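Local structure of separin (Saccharomyces cerevisiae, 5U1T) at residues D47-T50 and V51-S54; P950-K953 and G954-E957; S1541-L1544 and F1545-G1549. The protein is a caspase-like cysteine protease that cleaves the SCC1 subunit of cohesin at the onset of anaphase and is held inactive by securin for most of the cell cycle. All blocks are in the same frame, centred on the assembly; numbering follows the deposited sequence.

Contact 1: residues D47-T50 and V51-S54; sequences DITT and VDHS
Asp-52 folds back along the first turn of its helix, onto the carbonyl of Ile-48. Its CB lies 3.6 Å from Thr-49 O, the carbonyl one residue further on. With chi1 at -59°, CG stands beside the backbone N and anti to the carbonyl carbon, and this turns the carboxylate toward the start of the helix: CG comes to 3.3 Å from Ile-48 O. OD1 approaches CG1 of Ile-48 at 4.0 Å, while OD2 reaches the backbone of Thr-49, 3.5 Å from its CA. Both carboxylate oxygens are acceptors and make no hydrogen bond with Ile-48 O, which takes the N-H of Asp-52 instead, at 3.0 Å. This is the opening turn of helix 48-64 in the N-terminal helical region of separase, and the same i to i+4 ladder continues with His-53 N on Thr-49 O and Ser-54 N on Thr-50 O. The Ser-54 rung is doubled. Ser-54 OG also donates to Thr-50 O, over 3.2 Å, and the amide and the hydroxyl arrive from opposite faces of the carbonyl plane, so two bonds grip one oxygen. The apolar touch of the turn runs between CD1 of Ile-48 and CB of Val-51, at 4.2 Å. Ile-48 also leans on Leu-93 and Glu-97 of helix 91-103, and Asp-52 on Phe-100 of that helix, with Asp-52 OD1 close to the like-charged carboxylate of Glu-97.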
# COMPACT_ATOMS: atom_id res chain seq x y z
N ASP A 47 34.38 -53.74 26.21
CA ASP A 47 32.97 -53.59 26.56
C ASP A 47 32.16 -53.13 25.36
O ASP A 47 32.29 -51.99 24.92
CB ASP A 47 32.83 -52.60 27.72
CG ASP A 47 31.42 -52.56 28.31
OD1 ASP A 47 30.64 -53.53 28.13
OD2 ASP A 47 31.09 -51.54 28.97
N ILE A 48 31.33 -54.03 24.83
CA ILE A 48 30.60 -53.78 23.58
C ILE A 48 29.53 -52.71 23.76
O ILE A 48 29.14 -52.06 22.80
CB ILE A 48 29.94 -55.08 23.05
CG1 ILE A 48 29.41 -54.88 21.62
CG2 ILE A 48 28.83 -55.53 23.97
CD1 ILE A 48 30.48 -54.82 20.58
N THR A 49 29.09 -52.53 25.00
CA THR A 49 28.04 -51.56 25.31
C THR A 49 28.51 -50.14 25.01
O THR A 49 27.71 -49.27 24.67
CB THR A 49 27.59 -51.69 26.78
OG1 THR A 49 28.70 -51.47 27.66
CG2 THR A 49 27.05 -53.09 27.05
N THR A 50 29.82 -49.91 25.12
CA THR A 50 30.43 -48.64 24.73
C THR A 50 30.23 -48.36 23.24
O THR A 50 29.92 -47.24 22.82
CB THR A 50 31.93 -48.64 25.03
OG1 THR A 50 32.12 -48.74 26.44
CG2 THR A 50 32.57 -47.36 24.53
N VAL A 51 30.44 -49.41 22.44
CA VAL A 51 30.32 -49.32 21.00
C VAL A 51 28.87 -49.02 20.62
O VAL A 51 28.61 -48.17 19.76
CB VAL A 51 30.81 -50.64 20.32
CG1 VAL A 51 30.42 -50.69 18.86
CG2 VAL A 51 32.32 -50.78 20.45
N ASP A 52 27.94 -49.71 21.28
CA ASP A 52 26.52 -49.57 21.03
C ASP A 52 26.08 -48.15 21.27
O ASP A 52 25.27 -47.57 20.53
CB ASP A 52 25.71 -50.49 21.93
CG ASP A 52 26.05 -51.94 21.75
OD1 ASP A 52 26.45 -52.34 20.64
OD2 ASP A 52 25.92 -52.69 22.73
N HIS A 53 26.60 -47.60 22.36
CA HIS A 53 26.34 -46.24 22.73
C HIS A 53 26.76 -45.32 21.59
O HIS A 53 25.95 -44.53 21.09
CB HIS A 53 27.07 -45.88 24.01
CG HIS A 53 26.68 -44.55 24.54
ND1 HIS A 53 25.60 -44.37 25.37
CD2 HIS A 53 27.20 -43.32 24.32
CE1 HIS A 53 25.48 -43.08 25.66
NE2 HIS A 53 26.44 -42.42 25.02
N SER A 54 28.02 -45.44 21.17
CA SER A 54 28.52 -44.68 20.04
C SER A 54 27.67 -44.94 18.81
O SER A 54 27.35 -44.02 18.08
CB SER A 54 29.97 -45.03 19.75
OG SER A 54 30.74 -44.85 20.92

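Contact 2: residues P950-K953 and G954-E957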
# COMPACT_ATOMS: atom_id res chain seq x y z
N PRO A 950 19.04 51.69 -19.05
CA PRO A 950 18.51 52.75 -18.18
C PRO A 950 17.06 53.14 -18.50
O PRO A 950 16.27 53.37 -17.57
CB PRO A 950 19.45 53.92 -18.45
CG PRO A 950 20.73 53.28 -18.81
CD PRO A 950 20.40 52.00 -19.52
N PHE A 951 16.71 53.20 -19.78
CA PHE A 951 15.33 53.49 -20.17
C PHE A 951 14.35 52.49 -19.54
O PHE A 951 13.49 52.88 -18.77
CB PHE A 951 15.22 53.52 -21.71
CG PHE A 951 13.81 53.69 -22.23
CD1 PHE A 951 13.23 54.93 -22.30
CD2 PHE A 951 13.09 52.59 -22.67
CE1 PHE A 951 11.95 55.08 -22.79
CE2 PHE A 951 11.82 52.73 -23.15
CZ PHE A 951 11.25 53.98 -23.22
N PHE A 952 14.49 51.20 -19.82
CA PHE A 952 13.55 50.23 -19.24
C PHE A 952 13.70 50.08 -17.72
O PHE A 952 12.71 49.91 -17.01
CB PHE A 952 13.70 48.88 -19.92
CG PHE A 952 13.33 48.91 -21.37
CD1 PHE A 952 12.01 48.77 -21.76
CD2 PHE A 952 14.31 49.08 -22.34
CE1 PHE A 952 11.67 48.80 -23.09
CE2 PHE A 952 13.98 49.11 -23.68
CZ PHE A 952 12.65 48.97 -24.05
N LYS A 953 14.92 50.20 -17.22
CA LYS A 953 15.14 50.17 -15.79
C LYS A 953 14.36 51.25 -15.06
O LYS A 953 13.79 51.01 -13.99
CB LYS A 953 16.61 50.32 -15.47
CG LYS A 953 16.93 49.86 -14.06
CD LYS A 953 17.56 50.97 -13.24
CE LYS A 953 18.12 50.39 -11.95
NZ LYS A 953 18.58 48.99 -12.21
N GLY A 954 14.34 52.45 -15.64
CA GLY A 954 13.60 53.56 -15.07
C GLY A 954 12.11 53.36 -15.20
O GLY A 954 11.35 53.69 -14.30
N MET A 955 11.70 52.75 -16.28
CA MET A 955 10.32 52.49 -16.49
C MET A 955 9.78 51.54 -15.47
O MET A 955 8.66 51.66 -15.07
CB MET A 955 10.16 51.91 -17.86
CG MET A 955 8.74 51.73 -18.28
SD MET A 955 8.80 51.04 -19.90
CE MET A 955 7.09 51.01 -20.25
N PHE A 956 10.57 50.57 -15.05
CA PHE A 956 10.10 49.59 -14.05
C PHE A 956 10.02 50.19 -12.66
O PHE A 956 9.43 49.60 -11.76
CB PHE A 956 10.98 48.33 -14.02
CG PHE A 956 11.07 47.61 -15.33
CD1 PHE A 956 10.06 47.71 -16.28
CD2 PHE A 956 12.18 46.86 -15.64
CE1 PHE A 956 10.15 47.06 -17.51
CE2 PHE A 956 12.29 46.21 -16.88
CZ PHE A 956 11.27 46.32 -17.81
N GLU A 957 10.63 51.36 -12.49
CA GLU A 957 10.59 52.08 -11.23
C GLU A 957 9.65 53.27 -11.30
O GLU A 957 9.80 54.26 -10.57
CB GLU A 957 11.99 52.56 -10.87
CG GLU A 957 12.94 51.44 -10.48
CD GLU A 957 14.38 51.89 -10.53
OE1 GLU A 957 14.61 53.14 -10.53
OE2 GLU A 957 15.28 51.00 -10.60
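With chi1 at -59°, Phe-956 has CG beside its own backbone N and swings its ring back over the preceding turn, whereas Met-955, CG anti to the backbone N (chi1 -173°) and extended beyond it, carries its sulfur outward, beside the Phe-951 and Phe-952 rings. The result, on the short helix 950-955, is a pair of Met-aromatic contacts: Met-955 SD lies 5.5 Å from the centroid of the Phe-952 ring and approaches both rings obliquely. The two rings also meet each other, since CD2 of Phe-951 sits over the centre of one face of Phe-952, 3.6 Å above its plane. Phe-956 is engaged differently. Phe-952 O rests over the centre of one face of its ring, 3.2 Å above the plane, and the same oxygen accepts the N-H of Phe-956 at 3.0 Å; CZ at the far end of that ring touches CB of Phe-952 at 4.1 Å. Around this aromatic group stand Leu-946 of helix 927-946, against Phe-952 and Phe-956, and Ile-1052 of helix 1036-1054, against Met-955 and Phe-956, and the short helix packs on both. On the exposed side, Lys-953 and Glu-957 meet mainly through the aliphatic part of the lysine: Glu-957 OE2 is 3.2 Å from Lys-953 CE, but 4.2 Å from NZ, too far apart to count as a salt bridge.

Contact 3: residues S1541-L1544 and F1545-G1549; sequences SEEL and FEKMG
The final turns of helix 1534-1548, which close in a Schellman motif at Gly-1549, bring the ring of Phe-1545 back over the carbonyl of Ser-1541. Phe-1545 has CG beside its backbone N (chi1 -61°), and Ser-1541 O consequently sits over one face of the ring, 3.3 Å above the plane and displaced toward the rim. The same oxygen takes the N-H of Phe-1545 at 3.0 Å. The ring also touches Leu-1495 and meets the ring of Phe-1550 with the planes at about 60°; Phe-1545 CD1 is 4.1 Å from Leu-1544 CD1. Cut back to an alanine, Phe-1545 would no longer cover Ser-1541 O, and Leu-1495 and Phe-1550 would probably lose their aromatic neighbour. Helix 1534-1548 belongs to the caspase-like protease region: the side chain of Ser-1541 is about 11 Å from that of Cys-1497, the probable catalytic cysteine, and Leu-1544 and Met-1548 both reach Phe-1493 on strand 1492-1494. These two also pack on helix 1564-1571, Leu-1544 on Ala-1567 and Val-1568, Met-1548 on Val-1564. The more exposed flank is charged. Glu-1543 and Lys-1547 cross obliquely, OE2 of the acid 3.4 Å from CE of the lysine but 4.1 Å from NZ, too far for a salt bridge; NZ instead pairs with Glu-1546 OE1 at 3.4 Å. At the helix end Phe-1550 N to Phe-1545 O and the weak Gly-1549 N to Glu-1546 O make the Schellman pair; Gly-1549 N also keeps an i to i+4 bond of 2.9 Å to Phe-1545 O. The positive phi of Gly-1549, 102°, suits glycine, since a side chain would collide with the carbonyl oxygen of Met-1548.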
# COMPACT_ATOMS: atom_id res chain seq x y z
N SER A 1541 -20.75 50.72 18.14
CA SER A 1541 -21.98 50.01 17.83
C SER A 1541 -23.22 50.86 18.09
O SER A 1541 -24.11 50.95 17.24
CB SER A 1541 -22.08 48.72 18.63
OG SER A 1541 -20.98 47.88 18.33
N GLU A 1542 -23.27 51.46 19.27
CA GLU A 1542 -24.37 52.35 19.67
C GLU A 1542 -24.56 53.41 18.60
O GLU A 1542 -25.67 53.65 18.13
CB GLU A 1542 -24.07 52.99 21.03
CG GLU A 1542 -25.23 53.68 21.73
CD GLU A 1542 -24.76 54.76 22.71
OE1 GLU A 1542 -23.54 54.79 23.00
OE2 GLU A 1542 -25.58 55.60 23.16
N GLU A 1543 -23.45 54.02 18.18
CA GLU A 1543 -23.49 55.07 17.18
C GLU A 1543 -23.92 54.55 15.81
O GLU A 1543 -24.64 55.23 15.07
CB GLU A 1543 -22.11 55.73 17.09
CG GLU A 1543 -22.06 56.90 16.13
CD GLU A 1543 -22.91 58.08 16.58
OE1 GLU A 1543 -23.38 58.10 17.74
OE2 GLU A 1543 -23.09 59.02 15.76
N LEU A 1544 -23.48 53.34 15.48
CA LEU A 1544 -23.79 52.72 14.20
C LEU A 1544 -25.29 52.50 14.04
O LEU A 1544 -25.88 52.86 13.01
CB LEU A 1544 -23.03 51.39 14.10
CG LEU A 1544 -22.86 50.67 12.76
CD1 LEU A 1544 -23.98 49.68 12.53
CD2 LEU A 1544 -22.78 51.66 11.62
N PHE A 1545 -25.90 51.93 15.08
CA PHE A 1545 -27.34 51.69 15.12
C PHE A 1545 -28.15 52.99 15.02
O PHE A 1545 -29.13 53.06 14.27
CB PHE A 1545 -27.73 50.98 16.42
CG PHE A 1545 -27.09 49.63 16.61
CD1 PHE A 1545 -26.73 48.85 15.52
CD2 PHE A 1545 -26.86 49.13 17.88
CE1 PHE A 1545 -26.15 47.61 15.71
CE2 PHE A 1545 -26.27 47.90 18.07
CZ PHE A 1545 -25.92 47.14 16.98
N GLU A 1546 -27.75 54.00 15.78
CA GLU A 1546 -28.50 55.24 15.82
C GLU A 1546 -28.46 55.94 14.47
O GLU A 1546 -29.49 56.42 14.00
CB GLU A 1546 -27.98 56.16 16.92
CG GLU A 1546 -29.09 56.93 17.62
CD GLU A 1546 -29.65 58.08 16.77
OE1 GLU A 1546 -28.95 58.53 15.82
OE2 GLU A 1546 -30.79 58.53 17.06
N LYS A 1547 -27.29 56.00 13.84
CA LYS A 1547 -27.16 56.67 12.55
C LYS A 1547 -27.91 55.92 11.42
O LYS A 1547 -28.39 56.54 10.47
CB LYS A 1547 -25.68 56.87 12.18
CG LYS A 1547 -24.94 57.93 13.01
CD LYS A 1547 -25.05 59.33 12.40
CE LYS A 1547 -25.24 60.42 13.46
NZ LYS A 1547 -26.57 60.35 14.17
N MET A 1548 -27.93 54.60 11.52
CA MET A 1548 -28.60 53.79 10.52
C MET A 1548 -30.11 53.77 10.74
O MET A 1548 -30.86 53.49 9.82
CB MET A 1548 -28.03 52.38 10.47
CG MET A 1548 -27.99 51.79 9.06
SD MET A 1548 -26.86 50.42 8.87
CE MET A 1548 -25.99 50.61 10.40
N GLY A 1549 -30.53 54.06 11.96
CA GLY A 1549 -31.93 54.10 12.29
C GLY A 1549 -32.44 52.89 13.02
O GLY A 1549 -33.64 52.72 13.19

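In the fold
All three contacts are local, along about two turns of helix, held by i to i+4 backbone bonds, but each lies on a different helix. Contact 1 is a surface contact near the N-terminal end, its centre about 110 Å from that of contact 2 and 117 Å from that of contact 3, across the chain's centre; backbone bonds, a serine hydroxyl and an aspartate carboxylate mark it. Contacts 2 and 3 are partly buried, their centres about 51 Å apart. Each combines a buried methionine with a phenylalanine ring lying over a backbone carbonyl, and each carries lysine and glutamate on its outer side. Contact 2 is packed among helices, whereas contact 3 also faces a strand of the protease sheet.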